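Long-range contact in Pgp2 (Campylobacter jejuni subsp. jejuni, PDB 6XJ6), which probably trims peptidoglycan as an LD-carboxypeptidase of the YkuD family and, through a peptidoglycan-binding pocket on its NTF2-like domain, directs helical cell shape: residues K16-V27 / Y42-R50. Sequence-based numbering, arbitrary orientation. Where two conformers were deposited one is given.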
# COMPACT_ATOMS: atom_id res chain seq x y z
N LYS A 16 -3.12 -13.82 -15.51
CA LYS A 16 -3.94 -12.89 -14.73
C LYS A 16 -3.48 -11.46 -14.95
O LYS A 16 -2.30 -11.18 -15.19
CB LYS A 16 -3.84 -13.23 -13.25
CG LYS A 16 -4.49 -14.54 -12.90
CD LYS A 16 -4.13 -15.02 -11.51
CE LYS A 16 -4.53 -16.48 -11.29
NZ LYS A 16 -3.90 -17.43 -12.25
N ASN A 17 -4.44 -10.54 -14.88
CA ASN A 17 -4.14 -9.11 -14.94
C ASN A 17 -3.73 -8.68 -13.54
O ASN A 17 -4.58 -8.47 -12.66
CB ASN A 17 -5.35 -8.33 -15.42
CG ASN A 17 -5.06 -6.85 -15.57
OD1 ASN A 17 -4.08 -6.34 -15.02
ND2 ASN A 17 -5.92 -6.15 -16.30
N ILE A 18 -2.42 -8.57 -13.32
CA ILE A 18 -1.87 -8.17 -12.04
C ILE A 18 -1.38 -6.73 -12.06
O ILE A 18 -0.65 -6.30 -11.17
CB ILE A 18 -0.78 -9.15 -11.55
CG1 ILE A 18 0.27 -9.44 -12.63
CG2 ILE A 18 -1.43 -10.45 -11.11
CD1 ILE A 18 1.11 -8.26 -13.08
N SER A 19 -1.80 -5.95 -13.07
CA SER A 19 -1.25 -4.62 -13.27
C SER A 19 -1.54 -3.68 -12.10
O SER A 19 -0.77 -2.73 -11.87
CB SER A 19 -1.79 -4.03 -14.57
OG SER A 19 -3.20 -3.86 -14.53
N LEU A 20 -2.64 -3.89 -11.37
CA LEU A 20 -2.93 -3.11 -10.18
C LEU A 20 -2.64 -3.89 -8.90
O LEU A 20 -3.06 -3.46 -7.82
CB LEU A 20 -4.38 -2.64 -10.19
CG LEU A 20 -4.75 -1.74 -11.37
CD1 LEU A 20 -6.22 -1.35 -11.30
CD2 LEU A 20 -3.86 -0.51 -11.45
N GLY A 21 -1.91 -4.99 -9.00
CA GLY A 21 -1.58 -5.83 -7.88
C GLY A 21 -2.08 -7.26 -8.07
O GLY A 21 -2.89 -7.56 -8.94
N TYR A 22 -1.57 -8.13 -7.21
CA TYR A 22 -1.92 -9.54 -7.15
C TYR A 22 -2.48 -9.78 -5.76
O TYR A 22 -1.78 -9.59 -4.76
CB TYR A 22 -0.66 -10.37 -7.40
CG TYR A 22 -0.80 -11.88 -7.46
CD1 TYR A 22 -1.80 -12.49 -8.19
CD2 TYR A 22 0.13 -12.68 -6.82
CE1 TYR A 22 -1.89 -13.87 -8.26
CE2 TYR A 22 0.05 -14.06 -6.88
CZ TYR A 22 -0.96 -14.65 -7.60
OH TYR A 22 -1.04 -16.03 -7.65
N TYR A 23 -3.76 -10.17 -5.69
CA TYR A 23 -4.50 -10.21 -4.43
C TYR A 23 -5.03 -11.61 -4.17
O TYR A 23 -5.52 -12.30 -5.07
CB TYR A 23 -5.65 -9.20 -4.46
CG TYR A 23 -5.15 -7.81 -4.70
CD1 TYR A 23 -4.69 -7.04 -3.64
CD2 TYR A 23 -5.06 -7.27 -5.98
CE1 TYR A 23 -4.19 -5.79 -3.84
CE2 TYR A 23 -4.55 -6.00 -6.19
CZ TYR A 23 -4.11 -5.26 -5.11
OH TYR A 23 -3.60 -4.00 -5.26
N ASP A 24 -4.98 -12.02 -2.90
CA ASP A 24 -5.43 -13.36 -2.54
C ASP A 24 -6.94 -13.51 -2.69
O ASP A 24 -7.41 -14.61 -2.99
CB ASP A 24 -4.99 -13.69 -1.12
CG ASP A 24 -5.28 -15.12 -0.75
OD1 ASP A 24 -4.61 -16.02 -1.29
OD2 ASP A 24 -6.19 -15.34 0.06
N ASP A 25 -7.70 -12.44 -2.49
CA ASP A 25 -9.15 -12.46 -2.64
C ASP A 25 -9.58 -11.18 -3.35
O ASP A 25 -8.75 -10.35 -3.74
CB ASP A 25 -9.83 -12.65 -1.27
CG ASP A 25 -11.32 -12.94 -1.38
OD1 ASP A 25 -11.71 -13.71 -2.29
OD2 ASP A 25 -12.09 -12.40 -0.56
N ASN A 26 -10.89 -11.03 -3.52
CA ASN A 26 -11.45 -9.91 -4.26
C ASN A 26 -11.22 -8.60 -3.52
O ASN A 26 -11.40 -8.51 -2.31
CB ASN A 26 -12.96 -10.10 -4.43
CG ASN A 26 -13.30 -11.25 -5.36
OD1 ASN A 26 -12.41 -11.96 -5.84
ND2 ASN A 26 -14.58 -11.43 -5.62
N VAL A 27 -10.86 -7.57 -4.29
CA VAL A 27 -10.64 -6.23 -3.76
C VAL A 27 -11.12 -5.22 -4.79
O VAL A 27 -11.38 -5.55 -5.95
CB VAL A 27 -9.15 -5.96 -3.40
CG1 VAL A 27 -8.62 -6.99 -2.42
CG2 VAL A 27 -8.28 -5.93 -4.65
N TYR A 42 -11.59 0.12 -9.77
CA TYR A 42 -11.47 -1.17 -10.43
C TYR A 42 -11.73 -2.28 -9.43
O TYR A 42 -11.24 -2.24 -8.31
CB TYR A 42 -10.06 -1.37 -10.97
CG TYR A 42 -9.71 -0.47 -12.12
CD1 TYR A 42 -10.04 -0.81 -13.42
CD2 TYR A 42 -9.02 0.72 -11.90
CE1 TYR A 42 -9.71 0.02 -14.47
CE2 TYR A 42 -8.69 1.54 -12.95
CZ TYR A 42 -9.03 1.19 -14.23
OH TYR A 42 -8.69 2.02 -15.28
N SER A 43 -12.53 -3.26 -9.85
CA SER A 43 -12.67 -4.49 -9.09
C SER A 43 -11.67 -5.51 -9.61
O SER A 43 -11.42 -5.60 -10.81
CB SER A 43 -14.09 -5.05 -9.23
OG SER A 43 -14.38 -5.36 -10.58
N TYR A 44 -11.08 -6.27 -8.68
CA TYR A 44 -10.16 -7.35 -9.01
C TYR A 44 -10.80 -8.63 -8.51
O TYR A 44 -11.12 -8.74 -7.32
CB TYR A 44 -8.83 -7.13 -8.29
CG TYR A 44 -7.82 -8.25 -8.43
CD1 TYR A 44 -7.89 -9.38 -7.64
CD2 TYR A 44 -6.78 -8.16 -9.35
CE1 TYR A 44 -6.96 -10.40 -7.75
CE2 TYR A 44 -5.84 -9.16 -9.46
CZ TYR A 44 -5.93 -10.28 -8.67
OH TYR A 44 -4.99 -11.27 -8.79
N GLU A 45 -10.99 -9.59 -9.42
CA GLU A 45 -11.53 -10.91 -9.09
C GLU A 45 -10.65 -11.95 -9.77
O GLU A 45 -10.75 -12.13 -10.99
CB GLU A 45 -12.98 -11.02 -9.54
CG GLU A 45 -13.90 -10.01 -8.90
CD GLU A 45 -15.34 -10.15 -9.38
OE1 GLU A 45 -15.64 -11.13 -10.10
OE2 GLU A 45 -16.16 -9.27 -9.03
N ASP A 46 -9.79 -12.61 -9.00
CA ASP A 46 -8.93 -13.68 -9.51
C ASP A 46 -8.23 -13.28 -10.81
O ASP A 46 -8.18 -14.04 -11.78
CB ASP A 46 -9.71 -14.99 -9.67
CG ASP A 46 -8.82 -16.16 -10.11
OD1 ASP A 46 -9.15 -16.82 -11.13
OD2 ASP A 46 -7.79 -16.40 -9.45
N GLY A 47 -7.66 -12.08 -10.81
CA GLY A 47 -6.88 -11.64 -11.94
C GLY A 47 -7.68 -11.05 -13.08
O GLY A 47 -7.10 -10.75 -14.13
N LYS A 48 -8.99 -10.90 -12.92
CA LYS A 48 -9.82 -10.17 -13.87
C LYS A 48 -10.12 -8.80 -13.29
O LYS A 48 -10.57 -8.69 -12.15
CB LYS A 48 -11.13 -10.91 -14.13
CG LYS A 48 -10.97 -12.26 -14.82
CD LYS A 48 -11.59 -13.38 -14.00
CE LYS A 48 -13.10 -13.20 -13.83
NZ LYS A 48 -13.65 -14.10 -12.77
N ILE A 49 -9.84 -7.76 -14.08
CA ILE A 49 -10.07 -6.38 -13.68
C ILE A 49 -11.30 -5.86 -14.42
O ILE A 49 -11.46 -6.11 -15.62
CB ILE A 49 -8.83 -5.51 -14.00
CG1 ILE A 49 -7.69 -5.86 -13.04
CG2 ILE A 49 -9.17 -4.02 -13.96
CD1 ILE A 49 -7.86 -5.31 -11.63
N ARG A 50 -12.14 -5.12 -13.71
CA ARG A 50 -13.32 -4.50 -14.30
C ARG A 50 -13.42 -3.08 -13.77
O ARG A 50 -13.31 -2.85 -12.56
CB ARG A 50 -14.59 -5.28 -13.94
CG ARG A 50 -15.82 -4.85 -14.71
CD ARG A 50 -16.99 -5.78 -14.43
NE ARG A 50 -17.82 -5.32 -13.32
CZ ARG A 50 -19.13 -5.07 -13.40
NH1 ARG A 50 -19.80 -5.24 -14.53
NH2 ARG A 50 -19.78 -4.64 -12.33
O HOH W 1 -8.62 -8.04 -16.69
O HOH W 2 -5.58 -13.60 -7.63
O HOH W 3 -9.58 -12.34 -6.27
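Tyr44 and Tyr23 meet in a T-shaped stack: the CD2 edge of Tyr23 points at the centre of one face of Tyr44, with the ring centroids 5.1 Å apart and the planes at 74°. Against the opposite face of Tyr44, offset toward the rim, lies the backbone N of Gly47, so the hairpin's own turn and Tyr23 sandwich the ring. With CG of Tyr44 anti to the backbone N (chi1 175°), the ring reaches residues 17-23, CE2 lying near the carbonyl oxygens of Asn17 and Gly21, and its hydroxyl ends near the edge of Tyr22, 3.5 Å from Tyr22 CD1. A water lying in the ring plane links Tyr44 OH to Tyr23 O. Tyr23 is held in turn by Val27 CG2 over one of its faces and by a hydrogen bond of 2.7 Å from its OH to Leu20 O; the same hydroxyl also bonds Ser239 OG of the neighbouring sheet.

The hairpin formed by strands 38-45 and 48-56, closed by a type I' turn from Glu45 to Lys48, belongs to the mixed sheet of the YkuD-type catalytic domain. Val27 begins the neighbouring strand and forms an antiparallel hydrogen-bonded pair with Tyr44, whose N donates to Val27 O (2.8 Å, 170° at the hydrogen), while Val27 N donates back to Tyr44 O over a longer 3.3 Å. Tyr22, by contrast, pairs with Ile238 in the sheet of the NTF2-like domain, so the short segment from Tyr22 to Val27 passes from one sheet to the other.

Near the turn, Lys16 CB lies 3.7 Å from Gly47 CA, while Lys16 NZ hydrogen-bonds to the carbonyls of Glu12 and Ile13. Asn17 N donates to a lone pair of Gly47 O (2.8 Å). The Asn17 side chain crosses that of Ile49 at roughly a right angle, ND2 and CG lying against Ile49 CG1, and Asn17 OD1 accepts from both Ser19 N, as an Asx turn, and Ser19 OG. Leu20 reaches the Tyr42 ring through CD1, 3.5 Å from Tyr42 CD2.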